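Local coordinates for ankyrin repeat domain-containing protein EMB506, chloroplastic (Arabidopsis thaliana, PDB 6JD6) that takes part in the initial differentiation of the proplastid during embryo development, is required for correct leaf margin development and has molecular condensate scaffold activity, at residues A[118-123]-A[158-163]; A[144-149]-A[182-187]; A[220-225]-A[252-257]. All coordinates share one frame; numbering follows the deposited sequence.

Contact 1: A[118-123]-A[158-163]. With SO4 (sulfate ion), chain I.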
loop_
_atom_site.group_PDB
_atom_site.type_symbol
_atom_site.label_atom_id
_atom_site.label_comp_id
_atom_site.label_asym_id
_atom_site.label_seq_id
_atom_site.Cartn_x
_atom_site.Cartn_y
_atom_site.Cartn_z
ATOM N N THR A 118 3.595 8.449 3.260
ATOM C CA THR A 118 4.894 7.825 3.503
ATOM C C THR A 118 5.113 7.563 4.990
ATOM O O THR A 118 5.556 6.481 5.381
ATOM C CB THR A 118 6.046 8.691 2.947
ATOM O OG1 THR A 118 5.927 8.785 1.518
ATOM C CG2 THR A 118 7.391 8.084 3.296
ATOM N N LEU A 119 4.788 8.553 5.818
ATOM C CA LEU A 119 4.941 8.406 7.259
ATOM C C LEU A 119 4.019 7.308 7.789
ATOM O O LEU A 119 4.390 6.552 8.689
ATOM C CB LEU A 119 4.677 9.734 7.970
ATOM C CG LEU A 119 5.703 10.845 7.718
ATOM C CD1 LEU A 119 5.238 12.162 8.329
ATOM C CD2 LEU A 119 7.090 10.461 8.244
ATOM N N ALA A 120 2.820 7.219 7.223
ATOM C CA ALA A 120 1.888 6.155 7.586
ATOM C C ALA A 120 2.468 4.778 7.273
ATOM O O ALA A 120 2.442 3.880 8.112
ATOM C CB ALA A 120 0.555 6.346 6.872
ATOM N N LEU A 121 2.992 4.611 6.062
ATOM C CA LEU A 121 3.525 3.319 5.647
ATOM C C LEU A 121 4.828 2.966 6.376
ATOM O O LEU A 121 5.193 1.792 6.473
ATOM C CB LEU A 121 3.712 3.271 4.129
ATOM C CG LEU A 121 2.432 3.306 3.278
ATOM C CD1 LEU A 121 2.764 3.363 1.801
ATOM C CD2 LEU A 121 1.511 2.110 3.573
ATOM N N SER A 122 5.524 3.980 6.889
ATOM C CA SER A 122 6.746 3.752 7.659
ATOM C C SER A 122 6.496 3.803 9.164
ATOM O O SER A 122 7.442 3.858 9.955
ATOM C CB SER A 122 7.840 4.753 7.268
ATOM O OG SER A 122 8.346 4.472 5.972
ATOM N N MET A 123 5.220 3.789 9.549
ATOM C CA MET A 123 4.827 3.699 10.956
ATOM C C MET A 123 5.298 4.888 11.794
ATOM O O MET A 123 5.717 4.715 12.933
ATOM C CB MET A 123 5.364 2.405 11.577
ATOM C CG MET A 123 4.893 1.131 10.896
ATOM S SD MET A 123 3.172 0.779 11.287
ATOM C CE MET A 123 3.144 1.166 13.041
ATOM N N GLU A 158 -2.187 -1.490 10.566
ATOM C CA GLU A 158 -3.404 -1.426 11.370
ATOM C C GLU A 158 -3.360 -0.490 12.585
ATOM O O GLU A 158 -4.371 0.106 12.940
ATOM C CB GLU A 158 -3.890 -2.837 11.732
ATOM C CG GLU A 158 -4.297 -3.645 10.495
ATOM C CD GLU A 158 -5.087 -4.900 10.822
ATOM O OE1 GLU A 158 -6.221 -5.034 10.316
ATOM O OE2 GLU A 158 -4.575 -5.755 11.577
ATOM N N ALA A 159 -2.194 -0.339 13.201
ATOM C CA ALA A 159 -2.053 0.586 14.326
ATOM C C ALA A 159 -2.149 2.041 13.864
ATOM O O ALA A 159 -2.671 2.898 14.579
ATOM C CB ALA A 159 -0.744 0.345 15.060
ATOM N N VAL A 160 -1.633 2.313 12.670
ATOM C CA VAL A 160 -1.732 3.637 12.066
ATOM C C VAL A 160 -3.176 3.911 11.642
ATOM O O VAL A 160 -3.700 5.008 11.850
ATOM C CB VAL A 160 -0.789 3.762 10.849
ATOM C CG1 VAL A 160 -1.051 5.049 10.088
ATOM C CG2 VAL A 160 0.667 3.692 11.303
ATOM N N ILE A 161 -3.815 2.898 11.060
ATOM C CA ILE A 161 -5.217 2.986 10.664
ATOM C C ILE A 161 -6.112 3.412 11.827
ATOM O O ILE A 161 -6.853 4.389 11.720
ATOM C CB ILE A 161 -5.717 1.644 10.098
ATOM C CG1 ILE A 161 -5.030 1.354 8.763
ATOM C CG2 ILE A 161 -7.237 1.658 9.943
ATOM C CD1 ILE A 161 -5.051 -0.112 8.362
ATOM N N SER A 162 -6.025 2.694 12.941
ATOM C CA SER A 162 -6.868 2.989 14.093
ATOM C C SER A 162 -6.551 4.359 14.696
ATOM O O SER A 162 -7.443 5.035 15.208
ATOM C CB SER A 162 -6.746 1.893 15.153
ATOM O OG SER A 162 -5.444 1.859 15.704
ATOM N N HIS A 163 -5.284 4.762 14.633
ATOM C CA HIS A 163 -4.883 6.082 15.110
ATOM C C HIS A 163 -5.554 7.183 14.295
ATOM O O HIS A 163 -6.112 8.124 14.854
ATOM C CB HIS A 163 -3.361 6.252 15.042
ATOM C CG HIS A 163 -2.894 7.626 15.413
ATOM N ND1 HIS A 163 -2.689 8.016 16.718
ATOM C CD2 HIS A 163 -2.610 8.708 14.650
ATOM C CE1 HIS A 163 -2.292 9.275 16.745
ATOM N NE2 HIS A 163 -2.236 9.720 15.502
HETATM S S SO4 I . -3.557 7.624 20.070
HETATM O O1 SO4 I . -3.874 7.076 21.386
HETATM O O2 SO4 I . -4.795 7.944 19.364
HETATM O O3 SO4 I . -2.760 8.836 20.232
HETATM O O4 SO4 I . -2.800 6.640 19.301
#
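Ala-120, in the last turn of helix 115-121, is met by both methyls of Val-160 on helix 158-166. Its CB lies 3.8 Å from Val-160 CG1, and its carbonyl O lies 3.7 Å from Val-160 CG2. The valine straddles the helix end in this way because its CG1 is anti to the backbone N (chi1 171°), leaving CG2 beside that N. Val-160 also packs on Ala-152 of helix 148-154. The contact thus joins ANK 1 to ANK 2 in the ankyrin stack, with the last turn of a helix in one repeat set against a helix of the next. Ser-122 leaves the helical path, and Met-123, at positive phi, is the C-prime residue of a Schellman motif: its N returns to Ala-120 O (3.1 Å) and Gln-124 N to Leu-119 O. The thioether then reaches across, bent at chi2 (-74°) and again at chi3, so that SD passes 3.8 Å from Val-160 CG2 at a slant. Met-123 CE stays 3.9 Å from Val-160 CG2 and only brushes Ala-159 CB, at 4.5 Å, both Met-123 and Ala-159 being exposed. One turn after Ala-159, the His-163 ring is held at both nitrogens: NE2 is bonded to Asp-129 of helix 125-133, and ND1 donates to sulfate O4 over 2.9 Å, nearly straight at 166°. Arg-166 grips the same sulfate, probably a crystallisation ion. A leucine in place of His-163 would probably leave Asp-129 without this partner and the sulfate without its ring donor.

Contact 2: A[144-149]-A[182-187]. With SO4 (sulfate ion), chain K.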
loop_
_atom_site.group_PDB
_atom_site.type_symbol
_atom_site.label_atom_id
_atom_site.label_comp_id
_atom_site.label_asym_id
_atom_site.label_seq_id
_atom_site.Cartn_x
_atom_site.Cartn_y
_atom_site.Cartn_z
ATOM N N ASP A 144 -4.662 10.629 -6.936
ATOM C CA ASP A 144 -5.681 9.598 -7.112
ATOM C C ASP A 144 -6.798 9.746 -6.084
ATOM O O ASP A 144 -7.519 8.786 -5.798
ATOM C CB ASP A 144 -5.054 8.207 -7.000
ATOM C CG ASP A 144 -4.113 7.901 -8.151
ATOM O OD1 ASP A 144 -4.381 8.374 -9.278
ATOM O OD2 ASP A 144 -3.108 7.191 -7.929
ATOM N N ASN A 145 -6.919 10.951 -5.532
ATOM C CA ASN A 145 -7.915 11.266 -4.509
ATOM C C ASN A 145 -7.870 10.333 -3.297
ATOM O O ASN A 145 -8.892 10.077 -2.660
ATOM C CB ASN A 145 -9.321 11.301 -5.113
ATOM C CG ASN A 145 -9.415 12.226 -6.310
ATOM O OD1 ASN A 145 -10.043 11.897 -7.315
ATOM N ND2 ASN A 145 -8.783 13.387 -6.212
ATOM N N GLN A 146 -6.681 9.823 -2.989
ATOM C CA GLN A 146 -6.496 8.975 -1.817
ATOM C C GLN A 146 -5.952 9.775 -0.643
ATOM O O GLN A 146 -5.103 10.652 -0.816
ATOM C CB GLN A 146 -5.545 7.816 -2.124
ATOM C CG GLN A 146 -6.094 6.794 -3.111
ATOM C CD GLN A 146 -5.189 5.581 -3.254
ATOM O OE1 GLN A 146 -3.980 5.665 -3.034
ATOM N NE2 GLN A 146 -5.773 4.447 -3.617
ATOM N N THR A 147 -6.439 9.464 0.552
ATOM C CA THR A 147 -5.931 10.088 1.763
ATOM C C THR A 147 -4.926 9.153 2.417
ATOM O O THR A 147 -4.704 8.036 1.946
ATOM C CB THR A 147 -7.059 10.366 2.771
ATOM O OG1 THR A 147 -7.565 9.123 3.270
ATOM C CG2 THR A 147 -8.189 11.145 2.112
ATOM N N ALA A 148 -4.324 9.614 3.507
ATOM C CA ALA A 148 -3.411 8.789 4.282
ATOM C C ALA A 148 -4.102 7.528 4.798
ATOM O O ALA A 148 -3.471 6.479 4.925
ATOM C CB ALA A 148 -2.835 9.586 5.436
ATOM N N LEU A 149 -5.394 7.636 5.102
ATOM C CA LEU A 149 -6.164 6.481 5.566
ATOM C C LEU A 149 -6.233 5.392 4.492
ATOM O O LEU A 149 -5.982 4.223 4.779
ATOM C CB LEU A 149 -7.574 6.894 6.001
ATOM C CG LEU A 149 -8.480 5.768 6.507
ATOM C CD1 LEU A 149 -7.883 5.111 7.749
ATOM C CD2 LEU A 149 -9.894 6.275 6.795
ATOM N N ILE A 182 -13.235 0.725 3.130
ATOM C CA ILE A 182 -13.739 -0.634 3.322
ATOM C C ILE A 182 -13.374 -1.566 2.149
ATOM O O ILE A 182 -13.094 -2.746 2.365
ATOM C CB ILE A 182 -15.266 -0.659 3.625
ATOM C CG1 ILE A 182 -15.750 -2.083 3.914
ATOM C CG2 ILE A 182 -16.060 -0.059 2.485
ATOM C CD1 ILE A 182 -15.162 -2.690 5.158
ATOM N N HIS A 183 -13.356 -1.037 0.925
ATOM C CA HIS A 183 -12.925 -1.812 -0.247
ATOM C C HIS A 183 -11.497 -2.335 -0.047
ATOM O O HIS A 183 -11.213 -3.521 -0.226
ATOM C CB HIS A 183 -12.939 -0.948 -1.515
ATOM C CG HIS A 183 -14.287 -0.782 -2.150
ATOM N ND1 HIS A 183 -14.898 0.447 -2.284
ATOM C CD2 HIS A 183 -15.119 -1.680 -2.733
ATOM C CE1 HIS A 183 -16.058 0.297 -2.898
ATOM N NE2 HIS A 183 -16.218 -0.984 -3.180
ATOM N N TYR A 184 -10.594 -1.435 0.320
ATOM C CA TYR A 184 -9.187 -1.797 0.464
ATOM C C TYR A 184 -8.922 -2.688 1.675
ATOM O O TYR A 184 -8.047 -3.548 1.633
ATOM C CB TYR A 184 -8.307 -0.543 0.516
ATOM C CG TYR A 184 -8.253 0.225 -0.786
ATOM C CD1 TYR A 184 -7.735 -0.353 -1.935
ATOM C CD2 TYR A 184 -8.694 1.541 -0.857
ATOM C CE1 TYR A 184 -7.674 0.354 -3.126
ATOM C CE2 TYR A 184 -8.640 2.253 -2.040
ATOM C CZ TYR A 184 -8.130 1.654 -3.170
ATOM O OH TYR A 184 -8.071 2.366 -4.350
ATOM N N ALA A 185 -9.665 -2.477 2.756
ATOM C CA ALA A 185 -9.507 -3.301 3.951
ATOM C C ALA A 185 -9.883 -4.744 3.636
ATOM O O ALA A 185 -9.263 -5.691 4.123
ATOM C CB ALA A 185 -10.361 -2.762 5.094
ATOM N N VAL A 186 -10.907 -4.901 2.810
ATOM C CA VAL A 186 -11.297 -6.219 2.349
ATOM C C VAL A 186 -10.243 -6.809 1.398
ATOM O O VAL A 186 -9.864 -7.973 1.542
ATOM C CB VAL A 186 -12.683 -6.186 1.687
ATOM C CG1 VAL A 186 -12.963 -7.498 1.000
ATOM C CG2 VAL A 186 -13.754 -5.885 2.740
ATOM N N GLN A 187 -9.745 -6.007 0.455
ATOM C CA GLN A 187 -8.754 -6.516 -0.499
ATOM C C GLN A 187 -7.468 -7.032 0.151
ATOM O O GLN A 187 -6.896 -8.023 -0.312
ATOM C CB GLN A 187 -8.399 -5.501 -1.595
ATOM C CG GLN A 187 -7.682 -6.185 -2.768
ATOM C CD GLN A 187 -7.027 -5.235 -3.753
ATOM O OE1 GLN A 187 -6.617 -4.133 -3.395
ATOM N NE2 GLN A 187 -6.918 -5.672 -5.010
HETATM S S SO4 K . -4.187 1.383 -6.024
HETATM O O1 SO4 K . -4.987 0.201 -5.709
HETATM O O2 SO4 K . -4.879 2.583 -5.562
HETATM O O3 SO4 K . -2.894 1.293 -5.351
HETATM O O4 SO4 K . -3.986 1.463 -7.470
#
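NE2 of Gln-146 is the polar centre where this side chain meets Tyr-184. Gln-146 NE2 donates to OD2 of Asp-175, a loop residue, and makes a second, weak bond to O2 of a sulfate ion, short at 2.8 Å but bent to 125°. Tyr-184 OH lies 3.2 Å from Gln-146 NE2 and has its own hydrogen bond to Asp-175 OD2, so that one carboxylate oxygen ties the amide and the phenol together. The two side chains cross at about a right angle, and the amide plane stands 89° from the ring plane; Gln-146 NE2 approaches obliquely, 3.7 Å from Tyr-184 CZ. The glutamine spans the gap because its CG is anti to the carbonyl carbon (chi1 -68°) and the chain runs extended beyond it. The sulfate, probably from the crystallisation liquor, sits against the same corner, with O1 3.7 Å from Tyr-184 CE1 and O2 3.4 Å from Tyr-184 OH. A basic side chain of the partner protein also bonds to the phenol oxygen, which places this buried polar cluster beside the bound chain. Ile-153 and Ile-154 of helix 148-154 supply apolar cover for the ring. Directly after Gln-146, Thr-147 is the N-cap of that helix, its OG1 taking a weak bond from Leu-149 N at 3.2 Å, while its own N is bonded to His-150 ND1. Residues 147-150 read Thr-Ala-Leu-His, a variant of the Thr-Pro-Leu-His signature that opens the first helix of an ankyrin repeat.

Contact 3: A[220-225]-A[252-257]. With SO4 (sulfate ion), chain C.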
loop_
_atom_site.group_PDB
_atom_site.type_symbol
_atom_site.label_atom_id
_atom_site.label_comp_id
_atom_site.label_asym_id
_atom_site.label_seq_id
_atom_site.Cartn_x
_atom_site.Cartn_y
_atom_site.Cartn_z
ATOM N N GLN A 220 -13.862 -12.558 -4.121
ATOM C CA GLN A 220 -12.709 -12.674 -5.012
ATOM C C GLN A 220 -11.464 -13.128 -4.244
ATOM O O GLN A 220 -10.670 -13.925 -4.750
ATOM C CB GLN A 220 -12.425 -11.344 -5.714
ATOM C CG GLN A 220 -11.388 -11.437 -6.833
ATOM C CD GLN A 220 -10.896 -10.081 -7.280
ATOM O OE1 GLN A 220 -10.452 -9.269 -6.466
ATOM N NE2 GLN A 220 -10.977 -9.819 -8.578
ATOM N N SER A 221 -11.308 -12.634 -3.017
ATOM C CA SER A 221 -10.160 -12.995 -2.184
ATOM C C SER A 221 -10.301 -14.397 -1.589
ATOM O O SER A 221 -9.369 -14.911 -0.973
ATOM C CB SER A 221 -9.965 -11.975 -1.056
ATOM O OG SER A 221 -10.917 -12.173 -0.023
ATOM N N ARG A 222 -11.475 -15.000 -1.782
ATOM C CA ARG A 222 -11.812 -16.344 -1.280
ATOM C C ARG A 222 -11.884 -16.419 0.243
ATOM O O ARG A 222 -11.899 -17.513 0.814
ATOM C CB ARG A 222 -10.856 -17.430 -1.813
ATOM C CG ARG A 222 -10.462 -17.288 -3.285
ATOM C CD ARG A 222 -11.677 -17.028 -4.160
ATOM N NE ARG A 222 -12.484 -18.221 -4.397
ATOM C CZ ARG A 222 -13.681 -18.195 -4.972
ATOM N NH1 ARG A 222 -14.214 -17.032 -5.327
ATOM N NH2 ARG A 222 -14.350 -19.320 -5.180
ATOM N N ASN A 223 -11.938 -15.267 0.901
ATOM C CA ASN A 223 -11.941 -15.249 2.361
ATOM C C ASN A 223 -13.322 -15.462 2.976
ATOM O O ASN A 223 -14.190 -14.586 2.909
ATOM C CB ASN A 223 -11.328 -13.955 2.894
ATOM C CG ASN A 223 -10.964 -14.059 4.361
ATOM O OD1 ASN A 223 -11.809 -13.876 5.239
ATOM N ND2 ASN A 223 -9.703 -14.381 4.635
ATOM N N ARG A 224 -13.512 -16.627 3.587
ATOM C CA ARG A 224 -14.787 -16.991 4.190
ATOM C C ARG A 224 -15.161 -16.118 5.391
ATOM O O ARG A 224 -16.308 -15.692 5.515
ATOM C CB ARG A 224 -14.778 -18.472 4.588
ATOM C CG ARG A 224 -14.732 -19.422 3.392
ATOM C CD ARG A 224 -14.391 -20.848 3.813
ATOM N NE ARG A 224 -13.028 -20.954 4.327
ATOM C CZ ARG A 224 -12.455 -22.097 4.698
ATOM N NH1 ARG A 224 -13.130 -23.234 4.610
ATOM N NH2 ARG A 224 -11.210 -22.100 5.154
ATOM N N ASP A 225 -14.202 -15.860 6.276
ATOM C CA ASP A 225 -14.467 -15.048 7.468
ATOM C C ASP A 225 -14.946 -13.638 7.132
ATOM O O ASP A 225 -15.907 -13.145 7.721
ATOM C CB ASP A 225 -13.230 -14.961 8.367
ATOM C CG ASP A 225 -12.987 -16.234 9.146
ATOM O OD1 ASP A 225 -13.905 -17.079 9.212
ATOM O OD2 ASP A 225 -11.878 -16.385 9.702
ATOM N N LEU A 252 -18.621 -18.898 -7.723
ATOM C CA LEU A 252 -18.741 -20.064 -8.595
ATOM C C LEU A 252 -17.634 -20.175 -9.641
ATOM O O LEU A 252 -17.261 -21.277 -10.041
ATOM C CB LEU A 252 -20.085 -20.026 -9.330
ATOM C CG LEU A 252 -21.378 -20.181 -8.531
ATOM C CD1 LEU A 252 -22.553 -19.671 -9.356
ATOM C CD2 LEU A 252 -21.592 -21.638 -8.153
ATOM N N CYS A 253 -17.123 -19.036 -10.096
ATOM C CA CYS A 253 -16.314 -19.001 -11.313
ATOM C C CYS A 253 -14.927 -19.644 -11.200
ATOM O O CYS A 253 -14.341 -20.032 -12.208
ATOM C CB CYS A 253 -16.191 -17.567 -11.840
ATOM S SG CYS A 253 -15.046 -16.523 -10.926
ATOM N N PHE A 254 -14.404 -19.757 -9.985
ATOM C CA PHE A 254 -13.095 -20.372 -9.787
ATOM C C PHE A 254 -13.149 -21.893 -9.905
ATOM O O PHE A 254 -12.118 -22.542 -10.057
ATOM C CB PHE A 254 -12.514 -19.983 -8.425
ATOM C CG PHE A 254 -11.978 -18.581 -8.369
ATOM C CD1 PHE A 254 -10.615 -18.341 -8.462
ATOM C CD2 PHE A 254 -12.834 -17.501 -8.219
ATOM C CE1 PHE A 254 -10.113 -17.047 -8.402
ATOM C CE2 PHE A 254 -12.340 -16.205 -8.157
ATOM C CZ PHE A 254 -10.975 -15.979 -8.249
ATOM N N GLY A 255 -14.350 -22.459 -9.833
ATOM C CA GLY A 255 -14.510 -23.904 -9.883
ATOM C C GLY A 255 -13.952 -24.546 -8.625
ATOM O O GLY A 255 -13.848 -23.892 -7.585
ATOM N N ARG A 256 -13.579 -25.819 -8.712
ATOM C CA ARG A 256 -13.086 -26.540 -7.540
ATOM C C ARG A 256 -11.721 -26.045 -7.037
ATOM O O ARG A 256 -11.001 -25.340 -7.747
ATOM C CB ARG A 256 -13.042 -28.044 -7.816
ATOM C CG ARG A 256 -12.443 -28.418 -9.157
ATOM C CD ARG A 256 -12.263 -29.926 -9.274
ATOM N NE ARG A 256 -13.503 -30.656 -9.021
ATOM C CZ ARG A 256 -14.233 -31.249 -9.962
ATOM N NH1 ARG A 256 -13.848 -31.207 -11.229
ATOM N NH2 ARG A 256 -15.347 -31.891 -9.635
ATOM N N ASP A 257 -11.398 -26.403 -5.796
ATOM C CA ASP A 257 -10.083 -26.139 -5.200
ATOM C C ASP A 257 -9.766 -24.663 -4.943
ATOM O O ASP A 257 -8.598 -24.281 -4.843
ATOM C CB ASP A 257 -8.968 -26.783 -6.031
ATOM C CG ASP A 257 -9.182 -28.269 -6.234
ATOM O OD1 ASP A 257 -9.775 -28.916 -5.343
ATOM O OD2 ASP A 257 -8.759 -28.787 -7.291
HETATM S S SO4 C . -10.801 -18.203 5.363
HETATM O O1 SO4 C . -10.427 -19.466 5.993
HETATM O O2 SO4 C . -11.648 -17.432 6.270
HETATM O O3 SO4 C . -9.602 -17.426 5.066
HETATM O O4 SO4 C . -11.500 -18.488 4.113
#
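Arg-222 lies over one face of the Phe-254 ring, its guanidinium tilted 31° from the ring plane and shifted toward the rim, so that Arg-222 NH1 comes within 3.2 Å of Phe-254 CD2. Its CD adds a CH-pi contact, 4.2 Å from the centroid of the Phe-254 ring and only 11° off the ring normal. Arg-222 ends its helix in a Schellman motif at positive phi, and its chain curls at chi2 (-47°) and again at chi3 to bring the flat group over the ring. A lighter contact comes from the backbone, where Gln-220 O lies 4.1 Å from Phe-254 CZ. Among hydrogen bonds, those of the guanidinium go to main-chain carbonyls: NH1 to Val-219 and Leu-250, NH2 to Ala-251 and NE to Phe-258. Phe-254 itself also meets the ring of Phe-258 and an apolar side chain of the partner protein. A second set of hydrogen bonds holds a sulfate, probably from the crystallisation liquor, at the start of helix 224-232, whose N-cap is Asn-223. The sulfate receives Arg-224 N at 2.8 Å and Arg-224 NE at 2.9 Å, both on O4. Arg-224 NH2 reaches O1 at 2.9 Å, and Asp-225 N reaches O2 at 3.0 Å. Arg-224 NH1 makes a salt bridge with Asp-262. The arginines therefore do different work: Arg-224 joins a helix N-terminus in binding an anion, whereas Arg-222, buried, ties ANK 4 to ANK 5 and is met by four carbonyl oxygens and an aromatic face, which probably offset the cost of burying its charge.

All three contacts join neighbouring ankyrin repeats, ANK 1 to 2, 2 to 3 and 4 to 5. Contacts 1 and 2 are adjacent, their centres 13 Å apart, and Ile-161 CG2 packs 4.1 Å from Leu-149 CD1 between helices 158-166 and 148-154. Contact 3 stands apart toward the C-terminal end, about 30 Å from contact 1 and 23 Å from contact 2, centre to centre. Contact 1 is apolar and half exposed; contact 2 is buried, closest to the chain's centre, and polar through a shared carboxylate. Contact 3 is buried too, but sets an arginine on an aromatic face. The partner protein runs beside all three.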